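Local coordinates for uncharacterized protein (Plasmodium falciparum, PDB 1ZSO) that is of unknown function but belongs to the UPF0587 family and may bind zinc, at residues B[28-33]-B[53-58]; B[36-41]-B[71-76]. All blocks are in the same frame, centred on the assembly; numbering follows the deposited sequence.

Overall arrangement
Following the chain from the N terminus, strand 23-27 leads into loop 28-33, and strand 34-40 carries segment 36-41. The chain then returns along strand 46-52 into 53-58, whose turn closes contact 1 against 28-33. After strand 69-71 the loop 71-76 reaches back to the end of strand 34-40 and closes contact 2. The contacts cross: 36-41 lies between the segments of contact 1, but 71-76 follows beyond 53-58. The contact centres are about 20 Å apart: contact 1 joins the chain entering strand 34-40 to the chain leaving strand 46-52, at one end of the pair, and contact 2 ties the three-stranded sheet to the six-stranded one. Both border the second subunit.

Contact 1 of 2, residues B[28-33]-B[53-58]; sequences CDDEYL and RKTDIL
The carboxylate of Asp30 lies against the turn 53-56, with Lys54 CD and Thr55 CG2 on the same side of its plane. Lys54 CD approaches Asp30 OD1 to 3.4 Å, while the Thr55 methyl CG2 sits 3.6 Å from Asp30 CB, the two side chains crossing at about a right angle. The lysine chain bends at chi2 and chi3 (-149° and -95°), which brings CD and CE obliquely across OD1 of Asp30; its ammonium makes a long salt bridge, 3.9 Å from Lys54 NZ to Asp30 OD1. A water gives that ammonium a further link, accepting from Lys54 NZ at 2.7 Å and donating to Asp29 O at 2.9 Å. No direct hydrogen bond joins the segments.

The second flat group, the guanidinium of Arg53, has Asp56 at its edge. Arg53 NE donates to the syn lone pair of Asp56 OD1 at 3.1 Å, nearly within the guanidinium plane, and NH2 adds a weak, strongly bent bond to OD2 that completes the salt bridge. The backbone N of Arg53 meets the same OD2 from above the carboxylate plane, in an almost straight bond (178°). Asp56 thus holds both the main chain and the head group of Arg53, fixing how that head group is turned. The aliphatic part of the arginine packs on the backbone opposite, Arg53 CG resting 3.3 Å from Tyr32 O.

Each segment contains a type I turn, Asp29 to Tyr32 and Arg53 to Asp56. They meet where strand 34-40 begins and its antiparallel neighbour 46-52 ends. Tyr32 turns its ring away, against Trp34 and Phe123, with its hydroxyl bonded to Ser120 N. Tyr79 of the second subunit packs on Leu33 and Arg53, so the joint between these two strand ends also borders the dimer interface.

Contact 2 of 2, residues B[36-41]-B[71-76]; sequences FNIRDS and IKWTEY
Asp40, at the end of strand 34-40, and Trp73, in the loop 71-76, mark the closest approach of the two main chains, with 6.9 Å between Asp40 CA and Trp73 CA. The strand is extended, whereas the chain opposite leaves strand 69-71 at Ile71 and bends at Trp73. No hydrogen bond crosses between the segments; the contact is made by stacking and apolar packing.

The Asp40 carboxylate lies flat on the indole, the planes only 3° apart and the side chains running past each other in opposite directions. CG of Asp40 stands anti to its own nitrogen (chi1 -175°), which places the carboxylate over the pyrrole part of the ring, 3.5 Å from Asp40 CG to Trp73 CG. Asp40 CB makes a CH-pi contact 3.6 Å from the centroid of the five-membered ring, and the backbone N of Asp40 lies over the same face near the benzene part, 3.2 Å from Trp73 CZ2. Ile71 CG2 covers the opposite face, toward its rim. Ile38 CD1 reaches the far end of the indole, 3.6 Å from Trp73 CZ2, and also meets Ile71 CG2 at 4.4 Å.

The polar atoms look elsewhere. Asp40 OD1 accepts from Thr42 N, an Asx turn, and OD2 bonds to Ser43 OG, bonds consistent with the flat setting of the carboxylate over the ring; Trp73 NE1 donates to Gly111 O. Within the loop, Thr74 OG1 takes the N-H of Tyr76 in an ST turn, and Lys72 NZ bonds to Thr74 O and to Asn121 OD1 of the second subunit.

Strand 34-40 is the middle one of its sheet, between 46-52 and 112-117. Trp73 lies against the end of this strand and also touches Ser80 on strand 80-85 of the six-stranded sheet and Leu45 in the loop before strand 46-52.

Contact 1 of 2, residues B[28-33]-B[53-58]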
ATOM      1  N   CYS B  28      -7.293  -1.993 -19.865  1.00 39.47           N
ATOM      2  CA  CYS B  28      -6.803  -0.972 -18.955  1.00 40.88           C
ATOM      3  C   CYS B  28      -5.297  -0.731 -19.083  1.00 41.17           C
ATOM      4  O   CYS B  28      -4.589  -1.499 -19.727  1.00 42.67           O
ATOM      5  CB  CYS B  28      -7.179  -1.336 -17.543  1.00 41.45           C
ATOM      6  SG  CYS B  28      -6.794  -3.018 -17.093  1.00 47.06           S
ATOM      7  N   ASP B  29      -4.818   0.363 -18.497  1.00 40.06           N
ATOM      8  CA  ASP B  29      -3.421   0.750 -18.634  1.00 39.77           C
ATOM      9  C   ASP B  29      -2.679   0.596 -17.301  1.00 38.47           C
ATOM     10  O   ASP B  29      -3.157  -0.069 -16.396  1.00 37.91           O
ATOM     11  CB  ASP B  29      -3.338   2.190 -19.163  1.00 40.73           C
ATOM     12  CG  ASP B  29      -3.728   3.242 -18.107  1.00 44.43           C
ATOM     13  OD1 ASP B  29      -3.154   4.360 -18.147  1.00 49.42           O
ATOM     14  OD2 ASP B  29      -4.589   2.962 -17.229  1.00 47.68           O
ATOM     15  N   ASP B  30      -1.512   1.219 -17.195  1.00 38.44           N
ATOM     16  CA  ASP B  30      -0.678   1.149 -15.991  1.00 37.86           C
ATOM     17  C   ASP B  30      -1.264   1.902 -14.818  1.00 37.10           C
ATOM     18  O   ASP B  30      -0.939   1.598 -13.677  1.00 36.63           O
ATOM     19  CB  ASP B  30       0.706   1.705 -16.275  1.00 37.61           C
ATOM     20  CG  ASP B  30       1.568   0.748 -17.077  1.00 38.90           C
ATOM     21  OD1 ASP B  30       1.063  -0.322 -17.467  1.00 37.93           O
ATOM     22  OD2 ASP B  30       2.760   1.071 -17.315  1.00 43.78           O
ATOM     23  N   GLU B  31      -2.107   2.891 -15.116  1.00 36.61           N
ATOM     24  CA  GLU B  31      -2.836   3.660 -14.113  1.00 37.53           C
ATOM     25  C   GLU B  31      -3.955   2.825 -13.455  1.00 34.64           C
ATOM     26  O   GLU B  31      -4.468   3.193 -12.417  1.00 34.19           O
ATOM     27  CB  GLU B  31      -3.448   4.942 -14.738  1.00 38.00           C
ATOM     28  CG  GLU B  31      -2.472   5.852 -15.522  1.00 41.50           C
ATOM     29  CD  GLU B  31      -3.182   7.010 -16.300  1.00 43.99           C
ATOM     30  OE1 GLU B  31      -4.193   7.565 -15.786  1.00 52.04           O
ATOM     31  OE2 GLU B  31      -2.716   7.384 -17.420  1.00 49.95           O
ATOM     32  N   TYR B  32      -4.335   1.699 -14.048  1.00 32.95           N
ATOM     33  CA  TYR B  32      -5.477   0.989 -13.560  1.00 31.93           C
ATOM     34  C   TYR B  32      -5.348   0.717 -12.048  1.00 32.24           C
ATOM     35  O   TYR B  32      -4.299   0.258 -11.525  1.00 29.11           O
ATOM     36  CB  TYR B  32      -5.733  -0.321 -14.348  1.00 33.71           C
ATOM     37  CG  TYR B  32      -7.000  -0.990 -13.889  1.00 33.34           C
ATOM     38  CD1 TYR B  32      -8.225  -0.550 -14.320  1.00 32.71           C
ATOM     39  CD2 TYR B  32      -6.969  -1.984 -12.917  1.00 35.33           C
ATOM     40  CE1 TYR B  32      -9.400  -1.133 -13.842  1.00 34.19           C
ATOM     41  CE2 TYR B  32      -8.111  -2.548 -12.436  1.00 36.41           C
ATOM     42  CZ  TYR B  32      -9.342  -2.132 -12.918  1.00 36.59           C
ATOM     43  OH  TYR B  32     -10.500  -2.692 -12.413  1.00 37.31           O
ATOM     44  N   LEU B  33      -6.443   1.004 -11.349  1.00 32.40           N
ATOM     45  CA  LEU B  33      -6.499   0.812  -9.901  1.00 31.44           C
ATOM     46  C   LEU B  33      -7.042  -0.550  -9.526  1.00 30.78           C
ATOM     47  O   LEU B  33      -8.265  -0.759  -9.597  1.00 31.78           O
ATOM     48  CB  LEU B  33      -7.354   1.883  -9.234  1.00 30.47           C
ATOM     49  CG  LEU B  33      -7.133   1.834  -7.736  1.00 30.83           C
ATOM     50  CD1 LEU B  33      -5.668   2.108  -7.474  1.00 28.08           C
ATOM     51  CD2 LEU B  33      -7.996   2.840  -7.001  1.00 32.67           C
ATOM     52  N   ARG B  53      -1.558  -0.309  -7.901  1.00 29.20           N
ATOM     53  CA  ARG B  53      -1.270  -0.332  -9.356  1.00 29.21           C
ATOM     54  C   ARG B  53      -0.091  -1.233  -9.686  1.00 28.41           C
ATOM     55  O   ARG B  53       0.817  -1.376  -8.880  1.00 28.52           O
ATOM     56  CB  ARG B  53      -0.924   1.063  -9.856  1.00 28.79           C
ATOM     57  CG  ARG B  53      -2.116   2.015  -9.874  1.00 34.34           C
ATOM     58  CD  ARG B  53      -1.721   3.362  -9.318  1.00 43.24           C
ATOM     59  NE  ARG B  53      -1.137   3.190  -7.972  1.00 48.36           N
ATOM     60  CZ  ARG B  53      -1.841   3.171  -6.837  1.00 46.59           C
ATOM     61  NH1 ARG B  53      -3.160   3.363  -6.872  1.00 46.19           N
ATOM     62  NH2 ARG B  53      -1.222   2.972  -5.668  1.00 38.66           N
ATOM     63  N   LYS B  54      -0.067  -1.768 -10.910  1.00 27.49           N
ATOM     64  CA  LYS B  54       0.981  -2.714 -11.329  1.00 28.47           C
ATOM     65  C   LYS B  54       2.370  -2.035 -11.395  1.00 27.98           C
ATOM     66  O   LYS B  54       3.375  -2.688 -11.587  1.00 27.81           O
ATOM     67  CB  LYS B  54       0.617  -3.338 -12.702  1.00 29.67           C
ATOM     68  CG  LYS B  54       1.066  -2.472 -13.889  1.00 31.28           C
ATOM     69  CD  LYS B  54       0.168  -2.611 -15.079  1.00 39.03           C
ATOM     70  CE  LYS B  54       0.654  -3.622 -16.063  1.00 40.63           C
ATOM     71  NZ  LYS B  54      -0.436  -3.904 -17.096  1.00 45.00           N
ATOM     72  N   THR B  55       2.408  -0.708 -11.273  1.00 27.76           N
ATOM     73  CA  THR B  55       3.647   0.048 -11.381  1.00 27.52           C
ATOM     74  C   THR B  55       4.210   0.348 -10.009  1.00 26.23           C
ATOM     75  O   THR B  55       5.344   0.828  -9.918  1.00 26.76           O
ATOM     76  CB  THR B  55       3.419   1.417 -12.082  1.00 27.37           C
ATOM     77  OG1 THR B  55       2.370   2.079 -11.419  1.00 27.48           O
ATOM     78  CG2 THR B  55       3.023   1.251 -13.578  1.00 28.97           C
ATOM     79  N   ASP B  56       3.425   0.083  -8.958  1.00 25.31           N
ATOM     80  CA  ASP B  56       3.861   0.372  -7.578  1.00 26.99           C
ATOM     81  C   ASP B  56       5.078  -0.483  -7.235  1.00 27.35           C
ATOM     82  O   ASP B  56       5.134  -1.663  -7.583  1.00 25.57           O
ATOM     83  CB  ASP B  56       2.733   0.136  -6.561  1.00 27.22           C
ATOM     84  CG  ASP B  56       1.557   1.083  -6.746  1.00 30.23           C
ATOM     85  OD1 ASP B  56       1.694   2.021  -7.546  1.00 28.39           O
ATOM     86  OD2 ASP B  56       0.502   0.900  -6.074  1.00 34.76           O
ATOM     87  N   ILE B  57       6.080   0.132  -6.588  1.00 28.42           N
ATOM     88  CA  ILE B  57       7.357  -0.555  -6.280  1.00 27.22           C
ATOM     89  C   ILE B  57       7.607  -0.552  -4.783  1.00 27.12           C
ATOM     90  O   ILE B  57       7.981   0.472  -4.228  1.00 27.38           O
ATOM     91  CB  ILE B  57       8.567   0.108  -7.010  1.00 26.36           C
ATOM     92  CG1 ILE B  57       8.395   0.006  -8.522  1.00 27.29           C
ATOM     93  CG2 ILE B  57       9.883  -0.547  -6.607  1.00 28.61           C
ATOM     94  CD1 ILE B  57       9.364   0.873  -9.332  1.00 26.30           C
ATOM     95  N   LEU B  58       7.414  -1.710  -4.145  1.00 27.13           N
ATOM     96  CA  LEU B  58       7.663  -1.888  -2.712  1.00 26.59           C
ATOM     97  C   LEU B  58       8.773  -2.901  -2.504  1.00 26.54           C
ATOM     98  O   LEU B  58       8.662  -4.055  -2.940  1.00 25.78           O
ATOM     99  CB  LEU B  58       6.428  -2.392  -1.979  1.00 23.92           C
ATOM    100  CG  LEU B  58       5.041  -1.846  -2.311  1.00 29.48           C
ATOM    101  CD1 LEU B  58       3.997  -2.356  -1.309  1.00 27.79           C
ATOM    102  CD2 LEU B  58       4.972  -0.343  -2.331  1.00 30.67           C
TER
HETATM  103  O   HOH W   1      -2.757  -2.923 -16.070  1.00 52.57           O

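Contact 2 of 2, residues B[36-41]-B[71-76]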
ATOM      1  N   PHE B  36      -9.253  -5.046  -4.155  1.00 27.52           N
ATOM      2  CA  PHE B  36      -9.579  -6.411  -3.734  1.00 27.14           C
ATOM      3  C   PHE B  36      -9.976  -6.385  -2.300  1.00 27.10           C
ATOM      4  O   PHE B  36      -9.539  -5.507  -1.533  1.00 23.60           O
ATOM      5  CB  PHE B  36      -8.363  -7.328  -3.870  1.00 28.62           C
ATOM      6  CG  PHE B  36      -8.007  -7.663  -5.297  1.00 27.68           C
ATOM      7  CD1 PHE B  36      -8.719  -8.612  -5.982  1.00 29.71           C
ATOM      8  CD2 PHE B  36      -6.955  -7.031  -5.930  1.00 27.47           C
ATOM      9  CE1 PHE B  36      -8.407  -8.920  -7.318  1.00 32.84           C
ATOM     10  CE2 PHE B  36      -6.634  -7.324  -7.241  1.00 27.97           C
ATOM     11  CZ  PHE B  36      -7.360  -8.279  -7.935  1.00 31.01           C
ATOM     12  N   ASN B  37     -10.812  -7.351  -1.945  1.00 27.78           N
ATOM     13  CA  ASN B  37     -10.826  -7.825  -0.602  1.00 28.73           C
ATOM     14  C   ASN B  37      -9.910  -9.048  -0.493  1.00 29.67           C
ATOM     15  O   ASN B  37      -9.985  -9.992  -1.286  1.00 29.16           O
ATOM     16  CB  ASN B  37     -12.211  -8.235  -0.158  1.00 28.68           C
ATOM     17  CG  ASN B  37     -13.208  -7.102  -0.111  1.00 29.69           C
ATOM     18  OD1 ASN B  37     -12.888  -5.918  -0.009  1.00 23.50           O
ATOM     19  ND2 ASN B  37     -14.473  -7.496  -0.133  1.00 30.54           N
ATOM     20  N   ILE B  38      -9.054  -9.021   0.521  1.00 30.23           N
ATOM     21  CA  ILE B  38      -8.109 -10.103   0.780  1.00 30.07           C
ATOM     22  C   ILE B  38      -8.248 -10.747   2.159  1.00 29.97           C
ATOM     23  O   ILE B  38      -8.929 -10.236   3.061  1.00 27.76           O
ATOM     24  CB  ILE B  38      -6.679  -9.602   0.620  1.00 29.83           C
ATOM     25  CG1 ILE B  38      -6.380  -8.566   1.709  1.00 30.16           C
ATOM     26  CG2 ILE B  38      -6.505  -9.039  -0.837  1.00 30.48           C
ATOM     27  CD1 ILE B  38      -4.885  -8.296   1.957  1.00 32.30           C
ATOM     28  N   ARG B  39      -7.577 -11.882   2.289  1.00 31.37           N
ATOM     29  CA  ARG B  39      -7.484 -12.618   3.545  1.00 32.35           C
ATOM     30  C   ARG B  39      -6.065 -13.160   3.748  1.00 30.68           C
ATOM     31  O   ARG B  39      -5.326 -13.475   2.797  1.00 28.55           O
ATOM     32  CB  ARG B  39      -8.483 -13.769   3.556  1.00 34.05           C
ATOM     33  CG  ARG B  39      -8.701 -14.419   4.936  1.00 40.72           C
ATOM     34  CD  ARG B  39      -9.219 -15.800   4.702  1.00 48.74           C
ATOM     35  NE  ARG B  39      -9.163 -16.657   5.877  1.00 52.87           N
ATOM     36  CZ  ARG B  39     -10.213 -16.912   6.653  1.00 55.12           C
ATOM     37  NH1 ARG B  39     -11.389 -16.334   6.392  1.00 52.07           N
ATOM     38  NH2 ARG B  39     -10.076 -17.727   7.710  1.00 53.94           N
ATOM     39  N   ASP B  40      -5.689 -13.239   5.005  1.00 28.99           N
ATOM     40  CA  ASP B  40      -4.454 -13.882   5.391  1.00 29.38           C
ATOM     41  C   ASP B  40      -4.559 -15.378   5.061  1.00 29.91           C
ATOM     42  O   ASP B  40      -5.528 -16.049   5.418  1.00 30.69           O
ATOM     43  CB  ASP B  40      -4.243 -13.617   6.873  1.00 27.88           C
ATOM     44  CG  ASP B  40      -2.940 -14.127   7.396  1.00 27.64           C
ATOM     45  OD1 ASP B  40      -2.188 -14.806   6.638  1.00 28.31           O
ATOM     46  OD2 ASP B  40      -2.697 -13.882   8.613  1.00 21.97           O
ATOM     47  N   SER B  41      -3.588 -15.894   4.324  1.00 30.96           N
ATOM     48  CA  SER B  41      -3.593 -17.291   3.936  1.00 31.33           C
ATOM     49  C   SER B  41      -3.274 -18.190   5.115  1.00 30.34           C
ATOM     50  O   SER B  41      -3.520 -19.419   5.061  1.00 30.51           O
ATOM     51  CB  SER B  41      -2.582 -17.532   2.814  1.00 32.41           C
ATOM     52  OG  SER B  41      -1.275 -17.213   3.229  1.00 37.67           O
ATOM     53  N   ILE B  71       1.633  -6.509   3.018  1.00 30.36           N
ATOM     54  CA  ILE B  71       1.007  -6.384   4.301  1.00 28.14           C
ATOM     55  C   ILE B  71       1.759  -7.268   5.289  1.00 28.61           C
ATOM     56  O   ILE B  71       2.201  -8.356   4.950  1.00 27.56           O
ATOM     57  CB  ILE B  71      -0.521  -6.672   4.207  1.00 27.42           C
ATOM     58  CG1 ILE B  71      -1.229  -6.400   5.528  1.00 25.90           C
ATOM     59  CG2 ILE B  71      -0.847  -8.101   3.749  1.00 26.96           C
ATOM     60  CD1 ILE B  71      -2.734  -6.395   5.342  1.00 26.93           C
ATOM     61  N   LYS B  72       1.952  -6.746   6.492  1.00 28.45           N
ATOM     62  CA  LYS B  72       2.463  -7.494   7.604  1.00 30.36           C
ATOM     63  C   LYS B  72       1.237  -7.746   8.503  1.00 30.69           C
ATOM     64  O   LYS B  72       0.767  -6.865   9.245  1.00 28.79           O
ATOM     65  CB  LYS B  72       3.564  -6.706   8.308  1.00 31.35           C
ATOM     66  CG  LYS B  72       4.163  -7.351   9.541  1.00 32.57           C
ATOM     67  CD  LYS B  72       5.234  -6.439  10.101  1.00 33.11           C
ATOM     68  CE  LYS B  72       6.268  -7.187  10.940  1.00 32.15           C
ATOM     69  NZ  LYS B  72       5.727  -7.528  12.296  1.00 35.68           N
ATOM     70  N   TRP B  73       0.686  -8.952   8.341  1.00 30.48           N
ATOM     71  CA  TRP B  73      -0.583  -9.352   8.943  1.00 28.43           C
ATOM     72  C   TRP B  73      -0.581  -9.256  10.449  1.00 27.78           C
ATOM     73  O   TRP B  73      -1.598  -8.870  11.035  1.00 27.82           O
ATOM     74  CB  TRP B  73      -0.928 -10.782   8.543  1.00 26.81           C
ATOM     75  CG  TRP B  73      -1.456 -10.913   7.168  1.00 24.28           C
ATOM     76  CD1 TRP B  73      -0.853 -11.505   6.124  1.00 25.25           C
ATOM     77  CD2 TRP B  73      -2.727 -10.468   6.697  1.00 25.40           C
ATOM     78  NE1 TRP B  73      -1.651 -11.460   5.026  1.00 23.64           N
ATOM     79  CE2 TRP B  73      -2.805 -10.808   5.345  1.00 21.14           C
ATOM     80  CE3 TRP B  73      -3.802  -9.777   7.291  1.00 24.12           C
ATOM     81  CZ2 TRP B  73      -3.924 -10.550   4.586  1.00 23.24           C
ATOM     82  CZ3 TRP B  73      -4.875  -9.492   6.541  1.00 24.21           C
ATOM     83  CH2 TRP B  73      -4.957  -9.903   5.203  1.00 23.80           C
ATOM     84  N   THR B  74       0.546  -9.594  11.074  1.00 27.61           N
ATOM     85  CA  THR B  74       0.646  -9.572  12.534  1.00 26.75           C
ATOM     86  C   THR B  74       1.971  -8.951  13.039  1.00 27.62           C
ATOM     87  O   THR B  74       2.892  -8.662  12.267  1.00 24.52           O
ATOM     88  CB  THR B  74       0.458 -11.023  13.163  1.00 27.61           C
ATOM     89  OG1 THR B  74       1.650 -11.817  13.043  1.00 27.48           O
ATOM     90  CG2 THR B  74      -0.674 -11.778  12.505  1.00 27.01           C
ATOM     91  N   GLU B  75       2.080  -8.796  14.356  1.00 29.36           N
ATOM     92  CA  GLU B  75       3.340  -8.356  14.971  1.00 32.21           C
ATOM     93  C   GLU B  75       4.544  -9.280  14.701  1.00 32.85           C
ATOM     94  O   GLU B  75       5.657  -8.942  15.055  1.00 34.08           O
ATOM     95  CB  GLU B  75       3.174  -8.128  16.489  1.00 33.47           C
ATOM     96  CG  GLU B  75       2.910  -9.390  17.349  1.00 39.67           C
ATOM     97  CD  GLU B  75       1.457  -9.477  17.906  1.00 46.77           C
ATOM     98  OE1 GLU B  75       0.499  -9.589  17.067  1.00 44.16           O
ATOM     99  OE2 GLU B  75       1.298  -9.452  19.181  1.00 44.08           O
ATOM    100  N   TYR B  76       4.347 -10.420  14.046  1.00 33.75           N
ATOM    101  CA  TYR B  76       5.469 -11.305  13.755  1.00 33.75           C
ATOM    102  C   TYR B  76       6.071 -11.005  12.384  1.00 33.46           C
ATOM    103  O   TYR B  76       5.428 -10.414  11.533  1.00 33.85           O
ATOM    104  CB  TYR B  76       5.035 -12.767  13.910  1.00 34.64           C
ATOM    105  CG  TYR B  76       4.844 -13.109  15.362  1.00 34.81           C
ATOM    106  CD1 TYR B  76       3.617 -12.900  16.007  1.00 35.21           C
ATOM    107  CD2 TYR B  76       5.915 -13.577  16.119  1.00 35.01           C
ATOM    108  CE1 TYR B  76       3.468 -13.213  17.377  1.00 33.99           C
ATOM    109  CE2 TYR B  76       5.778 -13.866  17.451  1.00 32.72           C
ATOM    110  CZ  TYR B  76       4.562 -13.681  18.073  1.00 34.07           C
ATOM    111  OH  TYR B  76       4.474 -13.980  19.408  1.00 35.74           O
TER